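Local coordinates for STS-2 protein (Mus musculus, PDB 3DB1) that probably counteracts CBL-driven down-regulation of activated receptors such as the T-cell receptor, and is represented here by its C-terminal histidine phosphatase domain, at residues I7-I12 with E241-G246; E19-V24 with L45-S50; S28-C33 with D60-P65; R120-I125 with G184-T189. All blocks are in the same frame, centred on the assembly; numbering follows the deposited sequence.

The four contacts lie two on each side of the centre of one histidine phosphatase domain. Contacts 2 and 3 sit together, their centres about 10 Å apart, in the long excursion between strand 10-16 and helix 69-85; Trp29 and Pro65 of contact 3 pack against Asp22 of contact 2. Arg20 of contact 2, close behind the Arg-His-Gly signature of the family, holds a phosphate ion probably taken from the crystallisation liquor. Contacts 1 and 4, about 19 Å apart between centres, lie on the other side of the chain's centre and reach the same sheet; a probable hydrogen bond, Arg10 NH2 to Ile187 O at 2.6 Å, joins them. Contact 1 is about 38 Å from contact 2, centre to centre.

Contact 1: I7-I12 with E241-G246; sequences ISRRGI and ENREDG
Arg10 and Glu241 meet through both backbone and side chains. The backbone contributes one hydrogen bond, Glu241 N to Arg10 O at 2.8 Å, almost straight at the hydrogen (169°). Charge adds a network of three residues. Both Arg10 and Glu241 have extended side chains, and Arg10 NH1 reaches Glu241 OE2 in a long salt bridge of 3.7 Å, with the guanidinium and carboxylate planes turned 57° apart. The other oxygen, Glu241 OE1, pairs with Arg243 NH2 at 3.6 Å, so one carboxylate would be expected to balance two arginines. Arg10 also has a firmer partner, its NH2 donating to the carbonyl of Ile187.

The remaining contacts are van der Waals. Arg9 lays its extended chain over the backbone of Glu241, its CD 3.4 Å from Glu241 O, while one guanidinium face covers Asn242 CA, 4.1 Å from the plane. A serine in place of Arg9 would probably leave the Glu241 carbonyl and Asn242 CA without the chain that lies over them. Ile7 supplies a purely apolar end: its CD1 touches Arg243 CG at 3.5 Å, where the arginine chain, bent at chi2 and chi3, offers its methylenes.

These residues lie where strand 236-241 ends and runs into the turn toward strand 248-251, next to its antiparallel neighbour 10-16, inside the mixed sheet of the histidine phosphatase fold.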
loop_
_atom_site.group_PDB
_atom_site.type_symbol
_atom_site.label_atom_id
_atom_site.label_comp_id
_atom_site.label_asym_id
_atom_site.label_seq_id
_atom_site.Cartn_x
_atom_site.Cartn_y
_atom_site.Cartn_z
ATOM N N ILE A 7 -36.107 1.719 2.549
ATOM C CA ILE A 7 -35.787 0.264 2.372
ATOM C C ILE A 7 -34.397 0.008 1.785
ATOM O O ILE A 7 -33.769 0.891 1.168
ATOM C CB ILE A 7 -36.817 -0.498 1.445
ATOM C CG1 ILE A 7 -36.837 0.107 0.017
ATOM C CG2 ILE A 7 -38.218 -0.646 2.129
ATOM C CD1 ILE A 7 -37.362 -0.820 -1.092
ATOM N N SER A 8 -33.946 -1.232 1.962
ATOM C CA SER A 8 -32.756 -1.729 1.294
ATOM C C SER A 8 -33.118 -2.562 0.068
ATOM O O SER A 8 -34.215 -3.128 -0.042
ATOM C CB SER A 8 -31.932 -2.588 2.256
ATOM O OG SER A 8 -32.665 -3.745 2.655
ATOM N N ARG A 9 -32.161 -2.634 -0.840
ATOM C CA ARG A 9 -32.230 -3.474 -2.019
ATOM C C ARG A 9 -31.166 -4.559 -1.987
ATOM O O ARG A 9 -30.279 -4.560 -1.127
ATOM C CB ARG A 9 -32.028 -2.624 -3.258
ATOM C CG ARG A 9 -33.168 -1.702 -3.521
ATOM C CD ARG A 9 -32.995 -1.083 -4.844
ATOM N NE ARG A 9 -34.202 -0.380 -5.239
ATOM C CZ ARG A 9 -34.328 0.271 -6.391
ATOM N NH1 ARG A 9 -33.311 0.294 -7.260
ATOM N NH2 ARG A 9 -35.470 0.891 -6.682
ATOM N N ARG A 10 -31.257 -5.481 -2.934
ATOM C CA ARG A 10 -30.261 -6.514 -3.088
ATOM C C ARG A 10 -29.234 -6.022 -4.099
ATOM O O ARG A 10 -29.603 -5.486 -5.133
ATOM C CB ARG A 10 -30.935 -7.791 -3.569
ATOM C CG ARG A 10 -30.042 -9.003 -3.720
ATOM C CD ARG A 10 -30.918 -10.131 -4.150
ATOM N NE ARG A 10 -30.198 -11.347 -4.452
ATOM C CZ ARG A 10 -30.404 -12.154 -5.492
ATOM N NH1 ARG A 10 -31.317 -11.921 -6.447
ATOM N NH2 ARG A 10 -29.645 -13.216 -5.577
ATOM N N GLY A 11 -27.946 -6.211 -3.800
ATOM C CA GLY A 11 -26.873 -5.759 -4.699
ATOM C C GLY A 11 -25.760 -6.736 -5.046
ATOM O O GLY A 11 -25.470 -7.657 -4.290
ATOM N N ILE A 12 -25.153 -6.538 -6.206
ATOM C CA ILE A 12 -23.973 -7.289 -6.613
ATOM C C ILE A 12 -22.767 -6.338 -6.802
ATOM O O ILE A 12 -22.825 -5.341 -7.553
ATOM C CB ILE A 12 -24.215 -8.094 -7.917
ATOM C CG1 ILE A 12 -25.142 -9.292 -7.675
ATOM C CG2 ILE A 12 -22.891 -8.527 -8.553
ATOM C CD1 ILE A 12 -24.532 -10.393 -6.878
ATOM N N GLU A 241 -30.674 -4.589 -7.585
ATOM C CA GLU A 241 -31.921 -5.159 -8.073
ATOM C C GLU A 241 -33.125 -4.329 -7.612
ATOM O O GLU A 241 -33.307 -4.082 -6.411
ATOM C CB GLU A 241 -32.060 -6.609 -7.610
ATOM C CG GLU A 241 -33.176 -7.361 -8.285
ATOM C CD GLU A 241 -33.417 -8.719 -7.692
ATOM O OE1 GLU A 241 -33.578 -8.826 -6.450
ATOM O OE2 GLU A 241 -33.453 -9.675 -8.496
ATOM N N ASN A 242 -33.939 -3.902 -8.578
ATOM C CA ASN A 242 -35.221 -3.260 -8.277
ATOM C C ASN A 242 -36.293 -4.216 -7.732
ATOM O O ASN A 242 -36.533 -5.286 -8.298
ATOM C CB ASN A 242 -35.775 -2.526 -9.501
ATOM C CG ASN A 242 -36.906 -1.574 -9.144
ATOM O OD1 ASN A 242 -37.779 -1.886 -8.318
ATOM N ND2 ASN A 242 -36.891 -0.400 -9.766
ATOM N N ARG A 243 -36.932 -3.781 -6.644
ATOM C CA ARG A 243 -37.989 -4.519 -5.935
ATOM C C ARG A 243 -39.058 -5.074 -6.855
ATOM O O ARG A 243 -39.216 -6.289 -6.994
ATOM C CB ARG A 243 -38.681 -3.612 -4.895
ATOM C CG ARG A 243 -37.770 -3.047 -3.795
ATOM C CD ARG A 243 -37.395 -4.100 -2.726
ATOM N NE ARG A 243 -36.259 -4.942 -3.130
ATOM C CZ ARG A 243 -36.358 -6.156 -3.696
ATOM N NH1 ARG A 243 -37.553 -6.705 -3.939
ATOM N NH2 ARG A 243 -35.244 -6.826 -4.029
ATOM N N GLU A 244 -39.796 -4.154 -7.462
ATOM C CA GLU A 244 -40.828 -4.501 -8.404
ATOM C C GLU A 244 -40.148 -5.008 -9.669
ATOM O O GLU A 244 -39.879 -6.195 -9.789
ATOM C CB GLU A 244 -41.702 -3.283 -8.703
ATOM C CG GLU A 244 -41.826 -2.298 -7.537
ATOM C CD GLU A 244 -41.895 -0.856 -8.012
ATOM O OE1 GLU A 244 -42.937 -0.473 -8.607
ATOM O OE2 GLU A 244 -40.902 -0.116 -7.797
ATOM N N ASP A 245 -39.827 -4.101 -10.587
ATOM C CA ASP A 245 -39.274 -4.465 -11.884
ATOM C C ASP A 245 -38.619 -5.827 -11.913
ATOM O O ASP A 245 -39.018 -6.689 -12.688
ATOM C CB ASP A 245 -38.274 -3.418 -12.312
ATOM C CG ASP A 245 -38.908 -2.066 -12.477
ATOM O OD1 ASP A 245 -39.289 -1.446 -11.449
ATOM O OD2 ASP A 245 -39.041 -1.636 -13.648
ATOM N N GLY A 246 -37.628 -6.024 -11.045
ATOM C CA GLY A 246 -36.794 -7.224 -11.076
ATOM C C GLY A 246 -35.630 -7.001 -12.026
ATOM O O GLY A 246 -34.844 -7.922 -12.308
#

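Contact 2: E19-V24 with L45-S50; sequences ERVDQV and LNFPRS. With PO4 (phosphate ion), chain E.
Glu19 and Asn46 join the stretch just after the Arg-His-Gly signature of the histidine phosphatases to the loop 45-50. Their planes are turned 67° apart: Asn46 ND2 keeps Glu19 OE1 within its amide plane, yet meets it from above the carboxylate plane, in a straight bond of 3.1 Å (171°). The extended Glu19 chain, CG anti to N (chi1 -177°), carries the carboxylate across to it. Buried, this carboxylate is further gripped by Ser68 OG on OE1 and by Gly261 N of the second subunit on OE2, while Cys70 N binds Asn46 OD1. Val21, small and branched, crosses Pro48 at about a right angle, CG1 to CD 4.0 Å.

Arg20 turns elsewhere, its guanidinium edge facing a phosphate ion. Its NE reaches Asp22 OD1 at 2.8 Å on the syn lone pair. A leucine at this place would probably leave the phosphate without this donor and the Asp22 carboxylate without its mate. The phosphate is held by Arg20 NH1, which donates to its O3 at 3.1 Å.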
loop_
_atom_site.group_PDB
_atom_site.type_symbol
_atom_site.label_atom_id
_atom_site.label_comp_id
_atom_site.label_asym_id
_atom_site.label_seq_id
_atom_site.Cartn_x
_atom_site.Cartn_y
_atom_site.Cartn_z
ATOM N N GLU A 19 -3.095 -5.843 -6.735
ATOM C CA GLU A 19 -1.856 -5.963 -7.485
ATOM C C GLU A 19 -1.219 -7.342 -7.322
ATOM O O GLU A 19 -1.009 -7.821 -6.184
ATOM C CB GLU A 19 -0.867 -4.883 -7.034
ATOM C CG GLU A 19 0.423 -4.880 -7.794
ATOM C CD GLU A 19 1.422 -3.901 -7.239
ATOM O OE1 GLU A 19 2.020 -4.170 -6.148
ATOM O OE2 GLU A 19 1.644 -2.862 -7.914
ATOM N N ARG A 20 -0.900 -7.973 -8.449
ATOM C CA ARG A 20 -0.205 -9.268 -8.447
ATOM C C ARG A 20 1.306 -9.104 -8.639
ATOM O O ARG A 20 1.734 -8.173 -9.338
ATOM C CB ARG A 20 -0.774 -10.156 -9.540
ATOM C CG ARG A 20 -1.182 -9.370 -10.761
ATOM C CD ARG A 20 -2.023 -10.186 -11.715
ATOM N NE ARG A 20 -1.281 -11.334 -12.241
ATOM C CZ ARG A 20 -1.617 -12.009 -13.353
ATOM N NH1 ARG A 20 -2.692 -11.650 -14.066
ATOM N NH2 ARG A 20 -0.865 -13.054 -13.744
ATOM N N VAL A 21 2.128 -9.975 -8.039
ATOM C CA VAL A 21 3.587 -9.718 -8.061
ATOM C C VAL A 21 4.132 -9.599 -9.458
ATOM O O VAL A 21 5.031 -8.804 -9.701
ATOM C CB VAL A 21 4.411 -10.794 -7.407
ATOM C CG1 VAL A 21 4.755 -10.390 -6.063
ATOM C CG2 VAL A 21 3.650 -12.077 -7.388
ATOM N N ASP A 22 3.606 -10.399 -10.376
ATOM C CA ASP A 22 4.154 -10.431 -11.710
ATOM C C ASP A 22 3.808 -9.143 -12.480
ATOM O O ASP A 22 4.513 -8.782 -13.437
ATOM C CB ASP A 22 3.683 -11.687 -12.457
ATOM C CG ASP A 22 2.151 -11.818 -12.507
ATOM O OD1 ASP A 22 1.417 -11.227 -11.666
ATOM O OD2 ASP A 22 1.664 -12.533 -13.398
ATOM N N GLN A 23 2.733 -8.460 -12.085
ATOM C CA GLN A 23 2.454 -7.114 -12.593
ATOM C C GLN A 23 3.630 -6.150 -12.316
ATOM O O GLN A 23 3.880 -5.227 -13.079
ATOM C CB GLN A 23 1.178 -6.586 -11.922
ATOM C CG GLN A 23 0.362 -5.434 -12.583
ATOM C CD GLN A 23 -1.049 -5.176 -11.842
ATOM O OE1 GLN A 23 -1.761 -6.118 -11.361
ATOM N NE2 GLN A 23 -1.429 -3.907 -11.760
ATOM N N VAL A 24 4.383 -6.372 -11.237
ATOM C CA VAL A 24 5.486 -5.485 -10.912
ATOM C C VAL A 24 6.821 -6.034 -11.336
ATOM O O VAL A 24 7.653 -5.276 -11.809
ATOM C CB VAL A 24 5.521 -5.166 -9.422
ATOM C CG1 VAL A 24 6.712 -4.334 -9.064
ATOM C CG2 VAL A 24 4.278 -4.423 -9.030
ATOM N N LEU A 45 10.659 -5.873 -0.734
ATOM C CA LEU A 45 9.594 -5.932 0.234
ATOM C C LEU A 45 8.235 -6.132 -0.396
ATOM O O LEU A 45 7.306 -6.546 0.278
ATOM C CB LEU A 45 9.617 -4.692 1.114
ATOM C CG LEU A 45 10.832 -4.583 2.045
ATOM C CD1 LEU A 45 10.624 -3.379 2.888
ATOM C CD2 LEU A 45 10.973 -5.804 2.946
ATOM N N ASN A 46 8.091 -5.841 -1.676
ATOM C CA ASN A 46 6.801 -5.983 -2.263
ATOM C C ASN A 46 6.399 -7.426 -2.555
ATOM O O ASN A 46 5.226 -7.690 -2.861
ATOM C CB ASN A 46 6.648 -5.131 -3.474
ATOM C CG ASN A 46 5.206 -4.913 -3.818
ATOM O OD1 ASN A 46 4.368 -4.852 -2.918
ATOM N ND2 ASN A 46 4.886 -4.821 -5.123
ATOM N N PHE A 47 7.374 -8.356 -2.485
ATOM C CA PHE A 47 7.075 -9.804 -2.491
ATOM C C PHE A 47 6.468 -10.105 -1.141
ATOM O O PHE A 47 6.897 -9.545 -0.138
ATOM C CB PHE A 47 8.346 -10.634 -2.642
ATOM C CG PHE A 47 8.917 -10.626 -4.022
ATOM C CD1 PHE A 47 9.644 -9.514 -4.496
ATOM C CD2 PHE A 47 8.746 -11.728 -4.858
ATOM C CE1 PHE A 47 10.197 -9.493 -5.808
ATOM C CE2 PHE A 47 9.274 -11.719 -6.156
ATOM C CZ PHE A 47 10.018 -10.588 -6.636
ATOM N N PRO A 48 5.453 -10.959 -1.104
ATOM C CA PRO A 48 4.771 -11.239 0.148
ATOM C C PRO A 48 5.658 -11.902 1.210
ATOM O O PRO A 48 6.688 -12.476 0.866
ATOM C CB PRO A 48 3.648 -12.165 -0.281
ATOM C CG PRO A 48 4.021 -12.672 -1.604
ATOM C CD PRO A 48 4.853 -11.656 -2.248
ATOM N N ARG A 49 5.257 -11.809 2.484
ATOM C CA ARG A 49 5.950 -12.501 3.588
ATOM C C ARG A 49 6.204 -13.952 3.250
ATOM O O ARG A 49 7.294 -14.458 3.469
ATOM C CB ARG A 49 5.135 -12.482 4.901
ATOM C CG ARG A 49 4.914 -11.126 5.525
ATOM C CD ARG A 49 6.190 -10.636 6.148
ATOM N NE ARG A 49 6.079 -10.464 7.601
ATOM C CZ ARG A 49 6.319 -11.411 8.500
ATOM N NH1 ARG A 49 6.648 -12.640 8.100
ATOM N NH2 ARG A 49 6.212 -11.126 9.803
ATOM N N SER A 50 5.179 -14.629 2.753
ATOM C CA SER A 50 5.311 -16.046 2.425
ATOM C C SER A 50 4.328 -16.485 1.347
ATOM O O SER A 50 3.367 -15.791 1.040
ATOM C CB SER A 50 5.141 -16.900 3.683
ATOM O OG SER A 50 3.939 -16.550 4.327
HETATM P P PO4 E . -5.320 -9.226 -14.982
HETATM O O1 PO4 E . -6.589 -8.423 -14.642
HETATM O O2 PO4 E . -4.712 -8.814 -16.318
HETATM O O3 PO4 E . -4.206 -8.959 -13.982
HETATM O O4 PO4 E . -5.755 -10.690 -14.929
#

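Contact 3: S28-C33 with D60-P65; sequences SWLQQC and DFENDP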
loop_
_atom_site.group_PDB
_atom_site.type_symbol
_atom_site.label_atom_id
_atom_site.label_comp_id
_atom_site.label_asym_id
_atom_site.label_seq_id
_atom_site.Cartn_x
_atom_site.Cartn_y
_atom_site.Cartn_z
ATOM N N SER A 28 9.591 -13.263 -15.029
ATOM C CA SER A 28 10.748 -13.748 -14.268
ATOM C C SER A 28 10.638 -13.705 -12.738
ATOM O O SER A 28 11.529 -14.204 -12.052
ATOM C CB SER A 28 12.036 -13.019 -14.700
ATOM O OG SER A 28 11.907 -11.619 -14.617
ATOM N N TRP A 29 9.567 -13.101 -12.218
ATOM C CA TRP A 29 9.378 -12.946 -10.778
ATOM C C TRP A 29 9.702 -14.222 -9.970
ATOM O O TRP A 29 10.442 -14.172 -9.006
ATOM C CB TRP A 29 7.971 -12.410 -10.470
ATOM C CG TRP A 29 6.917 -13.463 -10.459
ATOM C CD1 TRP A 29 6.160 -13.889 -11.516
ATOM C CD2 TRP A 29 6.531 -14.260 -9.333
ATOM N NE1 TRP A 29 5.329 -14.891 -11.112
ATOM C CE2 TRP A 29 5.538 -15.157 -9.787
ATOM C CE3 TRP A 29 6.951 -14.324 -7.989
ATOM C CZ2 TRP A 29 4.944 -16.095 -8.944
ATOM C CZ3 TRP A 29 6.349 -15.247 -7.146
ATOM C CH2 TRP A 29 5.365 -16.121 -7.620
ATOM N N LEU A 30 9.192 -15.366 -10.407
ATOM C CA LEU A 30 9.358 -16.599 -9.679
ATOM C C LEU A 30 10.837 -16.918 -9.536
ATOM O O LEU A 30 11.257 -17.352 -8.476
ATOM C CB LEU A 30 8.564 -17.723 -10.350
ATOM C CG LEU A 30 8.190 -19.021 -9.627
ATOM C CD1 LEU A 30 9.163 -20.122 -9.952
ATOM C CD2 LEU A 30 8.075 -18.836 -8.153
ATOM N N GLN A 31 11.620 -16.641 -10.578
ATOM C CA GLN A 31 13.056 -16.891 -10.585
ATOM C C GLN A 31 13.830 -15.927 -9.689
ATOM O O GLN A 31 14.875 -16.267 -9.144
ATOM C CB GLN A 31 13.595 -16.814 -12.006
ATOM C CG GLN A 31 13.301 -18.036 -12.880
ATOM C CD GLN A 31 11.890 -18.070 -13.450
ATOM O OE1 GLN A 31 11.416 -17.096 -14.043
ATOM N NE2 GLN A 31 11.215 -19.206 -13.283
ATOM N N GLN A 32 13.302 -14.726 -9.528
ATOM C CA GLN A 32 13.943 -13.718 -8.701
ATOM C C GLN A 32 13.826 -13.999 -7.218
ATOM O O GLN A 32 14.585 -13.443 -6.440
ATOM C CB GLN A 32 13.321 -12.364 -8.964
ATOM C CG GLN A 32 13.393 -11.875 -10.383
ATOM C CD GLN A 32 12.533 -10.625 -10.625
ATOM O OE1 GLN A 32 12.557 -9.668 -9.846
ATOM N NE2 GLN A 32 11.775 -10.635 -11.707
ATOM N N CYS A 33 12.865 -14.834 -6.827
ATOM C CA CYS A 33 12.569 -15.041 -5.421
ATOM C C CYS A 33 12.761 -16.498 -5.025
ATOM O O CYS A 33 12.424 -16.913 -3.922
ATOM C CB CYS A 33 11.173 -14.535 -5.117
ATOM S SG CYS A 33 9.933 -15.357 -6.002
ATOM N N ASP A 60 4.263 -23.947 -9.491
ATOM C CA ASP A 60 2.919 -23.666 -9.974
ATOM C C ASP A 60 2.465 -22.201 -9.852
ATOM O O ASP A 60 1.487 -21.762 -10.526
ATOM C CB ASP A 60 1.923 -24.588 -9.280
ATOM C CG ASP A 60 1.806 -25.932 -9.967
ATOM O OD1 ASP A 60 2.853 -26.563 -10.203
ATOM O OD2 ASP A 60 0.670 -26.358 -10.266
ATOM N N PHE A 61 3.168 -21.448 -9.000
ATOM C CA PHE A 61 2.852 -20.047 -8.817
ATOM C C PHE A 61 3.094 -19.258 -10.081
ATOM O O PHE A 61 2.511 -18.202 -10.276
ATOM C CB PHE A 61 3.669 -19.464 -7.686
ATOM C CG PHE A 61 3.249 -19.946 -6.344
ATOM C CD1 PHE A 61 2.062 -19.507 -5.772
ATOM C CD2 PHE A 61 4.038 -20.860 -5.651
ATOM C CE1 PHE A 61 1.678 -19.961 -4.522
ATOM C CE2 PHE A 61 3.665 -21.319 -4.391
ATOM C CZ PHE A 61 2.494 -20.874 -3.817
ATOM N N GLU A 62 3.956 -19.776 -10.940
ATOM C CA GLU A 62 4.272 -19.114 -12.185
ATOM C C GLU A 62 3.023 -18.697 -12.974
ATOM O O GLU A 62 2.902 -17.562 -13.451
ATOM C CB GLU A 62 5.156 -20.006 -13.032
ATOM C CG GLU A 62 5.867 -19.270 -14.126
ATOM C CD GLU A 62 7.056 -20.053 -14.674
ATOM O OE1 GLU A 62 8.188 -19.860 -14.163
ATOM O OE2 GLU A 62 6.859 -20.861 -15.624
ATOM N N ASN A 63 2.079 -19.604 -13.103
ATOM C CA ASN A 63 0.890 -19.291 -13.882
ATOM C C ASN A 63 -0.285 -18.861 -13.020
ATOM O O ASN A 63 -1.318 -18.518 -13.553
ATOM C CB ASN A 63 0.481 -20.490 -14.755
ATOM C CG ASN A 63 1.501 -20.804 -15.831
ATOM O OD1 ASN A 63 1.788 -19.977 -16.702
ATOM N ND2 ASN A 63 2.061 -22.010 -15.774
ATOM N N ASP A 64 -0.134 -18.915 -11.696
ATOM C CA ASP A 64 -1.164 -18.528 -10.744
ATOM C C ASP A 64 -0.424 -17.791 -9.646
ATOM O O ASP A 64 -0.165 -18.365 -8.596
ATOM C CB ASP A 64 -1.863 -19.768 -10.193
ATOM C CG ASP A 64 -3.056 -19.457 -9.268
ATOM O OD1 ASP A 64 -3.789 -18.404 -9.426
ATOM O OD2 ASP A 64 -3.297 -20.314 -8.375
ATOM N N PRO A 65 -0.059 -16.517 -9.881
ATOM C CA PRO A 65 0.741 -15.774 -8.941
ATOM C C PRO A 65 -0.062 -15.171 -7.777
ATOM O O PRO A 65 -1.297 -15.014 -7.889
ATOM C CB PRO A 65 1.306 -14.663 -9.806
ATOM C CG PRO A 65 0.250 -14.400 -10.780
ATOM C CD PRO A 65 -0.394 -15.707 -11.060
#
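Trp29 meets Phe61 within the long excursion that leads from strand 10-16 to helix 69-85 in the histidine phosphatase fold. The indole brings the far rim of its six-membered ring to Phe61: CH2 lies 3.7 Å from Phe61 CB, and CZ2 approaches Phe61 O edge-on at 3.5 Å. Pro65 adds CB to the same rim, 4.0 Å from Trp29 CZ2. A flat, wide tryptophan suits this place because one rim can serve two residues of the segment 60-65. More loosely, Leu30 CD2 reaches Phe61 CB at 4.5 Å.

At the exposed margin a polar pair closes the contact. Gln31 NE2 donates to Glu62 OE1 at 3.2 Å, nearly straight (168°), with the oxygen in the Gln31 amide plane although the amide and carboxylate planes stand 68° apart. The Gln31 chain bends at chi2, while the extended Glu62 chain brings its carboxylate to the amide, OE1 being met nearly along its C-O axis.

With Trp29 CG between the backbone N and the carbonyl carbon (chi1 82°), the Trp29 indole has one face over Leu30 CB, which stands 4.0 Å from the ring plane. Outside the two segments, Val21 of helix 21-25 packs on Trp29, and Arg54 makes a cation-pi contact with the Phe61 ring. In segment 60-65, Asp64 OD2 forms a salt bridge to Arg54 NH2 and its OD1 accepts from Leu98 N.

Contact 4: R120-I125 with G184-T189; sequences RVEPGI and GQIINT
At the junction between the end of strand 119-121 and the last turns of helix 172-188, Ile186 meets Glu122 and Ile125. Its CD1 lies 4.2 Å from Glu122 CG and 4.4 Å from Ile125 CG2, so the methyl end of the helix residue rests on the aliphatic part of the glutamate. The Glu122 chain bends at chi2 (48°), which turns the carboxylate back along its own segment: Gly124 N donates to the anti lone pair of OE2 at 2.8 Å, while Tyr157 OH and Ala160 N hold OE1. Such a buried acid is thus satisfied by several donors. In the alpha/beta layering of the fold, the same helix face lies over the parallel strands, Ile186 touching Phe93 and Ile199. Farther along, the extended Arg120 chain slides past Thr189 in the opposite direction, NH1 to CG2 at 3.4 Å. Thr189 OG1 donates to Gln185 O, one turn back, at 2.7 Å from above the carbonyl plane.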
loop_
_atom_site.group_PDB
_atom_site.type_symbol
_atom_site.label_atom_id
_atom_site.label_comp_id
_atom_site.label_asym_id
_atom_site.label_seq_id
_atom_site.Cartn_x
_atom_site.Cartn_y
_atom_site.Cartn_z
ATOM N N ARG A 120 -16.910 -18.771 -1.581
ATOM C CA ARG A 120 -17.361 -19.740 -2.566
ATOM C C ARG A 120 -16.589 -19.606 -3.861
ATOM O O ARG A 120 -16.764 -18.629 -4.594
ATOM C CB ARG A 120 -18.851 -19.570 -2.834
ATOM C CG ARG A 120 -19.708 -19.749 -1.613
ATOM C CD ARG A 120 -21.163 -19.438 -1.880
ATOM N NE ARG A 120 -21.900 -19.400 -0.624
ATOM C CZ ARG A 120 -23.161 -19.010 -0.506
ATOM N NH1 ARG A 120 -23.837 -18.631 -1.583
ATOM N NH2 ARG A 120 -23.751 -19.008 0.679
ATOM N N VAL A 121 -15.742 -20.583 -4.150
ATOM C CA VAL A 121 -14.874 -20.487 -5.316
ATOM C C VAL A 121 -15.658 -20.887 -6.540
ATOM O O VAL A 121 -16.217 -21.951 -6.571
ATOM C CB VAL A 121 -13.630 -21.398 -5.164
ATOM C CG1 VAL A 121 -12.876 -21.546 -6.455
ATOM C CG2 VAL A 121 -12.710 -20.888 -4.082
ATOM N N GLU A 122 -15.688 -20.045 -7.560
ATOM C CA GLU A 122 -16.555 -20.260 -8.695
ATOM C C GLU A 122 -15.768 -20.137 -9.975
ATOM O O GLU A 122 -15.684 -19.045 -10.520
ATOM C CB GLU A 122 -17.687 -19.197 -8.673
ATOM C CG GLU A 122 -18.623 -19.215 -9.876
ATOM C CD GLU A 122 -19.109 -20.616 -10.184
ATOM O OE1 GLU A 122 -20.005 -21.115 -9.432
ATOM O OE2 GLU A 122 -18.558 -21.209 -11.153
ATOM N N PRO A 123 -15.198 -21.239 -10.488
ATOM C CA PRO A 123 -14.486 -21.201 -11.782
ATOM C C PRO A 123 -15.198 -20.516 -12.937
ATOM O O PRO A 123 -14.553 -19.983 -13.853
ATOM C CB PRO A 123 -14.267 -22.667 -12.090
ATOM C CG PRO A 123 -14.118 -23.282 -10.745
ATOM C CD PRO A 123 -15.127 -22.582 -9.885
ATOM N N GLY A 124 -16.521 -20.487 -12.875
ATOM C CA GLY A 124 -17.309 -19.786 -13.874
ATOM C C GLY A 124 -16.974 -18.311 -13.998
ATOM O O GLY A 124 -17.314 -17.685 -14.995
ATOM N N ILE A 125 -16.331 -17.722 -12.996
ATOM C CA ILE A 125 -16.032 -16.283 -13.086
ATOM C C ILE A 125 -14.561 -16.110 -13.211
ATOM O O ILE A 125 -14.051 -15.050 -12.882
ATOM C CB ILE A 125 -16.539 -15.443 -11.852
ATOM C CG1 ILE A 125 -15.978 -16.006 -10.531
ATOM C CG2 ILE A 125 -18.056 -15.399 -11.802
ATOM C CD1 ILE A 125 -16.415 -15.265 -9.344
ATOM N N GLY A 184 -26.006 -16.172 -13.555
ATOM C CA GLY A 184 -27.316 -16.786 -13.426
ATOM C C GLY A 184 -27.438 -17.595 -12.151
ATOM O O GLY A 184 -28.225 -17.270 -11.295
ATOM N N GLN A 185 -26.636 -18.634 -12.014
ATOM C CA GLN A 185 -26.722 -19.507 -10.854
ATOM C C GLN A 185 -26.457 -18.759 -9.546
ATOM O O GLN A 185 -27.119 -19.005 -8.550
ATOM C CB GLN A 185 -25.797 -20.717 -11.010
ATOM C CG GLN A 185 -25.660 -21.575 -9.748
ATOM C CD GLN A 185 -24.835 -22.854 -9.949
ATOM O OE1 GLN A 185 -25.103 -23.657 -10.857
ATOM N NE2 GLN A 185 -23.827 -23.044 -9.093
ATOM N N ILE A 186 -25.510 -17.827 -9.563
ATOM C CA ILE A 186 -25.179 -17.048 -8.374
ATOM C C ILE A 186 -26.390 -16.246 -7.904
ATOM O O ILE A 186 -26.794 -16.320 -6.742
ATOM C CB ILE A 186 -23.923 -16.129 -8.603
ATOM C CG1 ILE A 186 -22.648 -16.974 -8.769
ATOM C CG2 ILE A 186 -23.740 -15.133 -7.451
ATOM C CD1 ILE A 186 -21.424 -16.190 -9.122
ATOM N N ILE A 187 -26.979 -15.501 -8.824
ATOM C CA ILE A 187 -28.158 -14.712 -8.530
ATOM C C ILE A 187 -29.333 -15.558 -8.015
ATOM O O ILE A 187 -30.175 -15.053 -7.279
ATOM C CB ILE A 187 -28.569 -13.910 -9.765
ATOM C CG1 ILE A 187 -27.411 -13.036 -10.204
ATOM C CG2 ILE A 187 -29.768 -13.025 -9.492
ATOM C CD1 ILE A 187 -27.497 -12.662 -11.675
ATOM N N ASN A 188 -29.390 -16.835 -8.390
ATOM C CA ASN A 188 -30.412 -17.766 -7.866
ATOM C C ASN A 188 -29.987 -18.604 -6.662
ATOM O O ASN A 188 -30.784 -19.353 -6.126
ATOM C CB ASN A 188 -30.959 -18.642 -8.990
ATOM C CG ASN A 188 -31.714 -17.830 -10.020
ATOM O OD1 ASN A 188 -32.582 -17.035 -9.670
ATOM N ND2 ASN A 188 -31.373 -18.001 -11.290
ATOM N N THR A 189 -28.733 -18.469 -6.239
ATOM C CA THR A 189 -28.268 -19.053 -4.991
ATOM C C THR A 189 -28.879 -18.219 -3.855
ATOM O O THR A 189 -28.329 -17.189 -3.450
ATOM C CB THR A 189 -26.702 -19.109 -4.903
ATOM O OG1 THR A 189 -26.169 -19.705 -6.093
ATOM C CG2 THR A 189 -26.235 -19.930 -3.691
#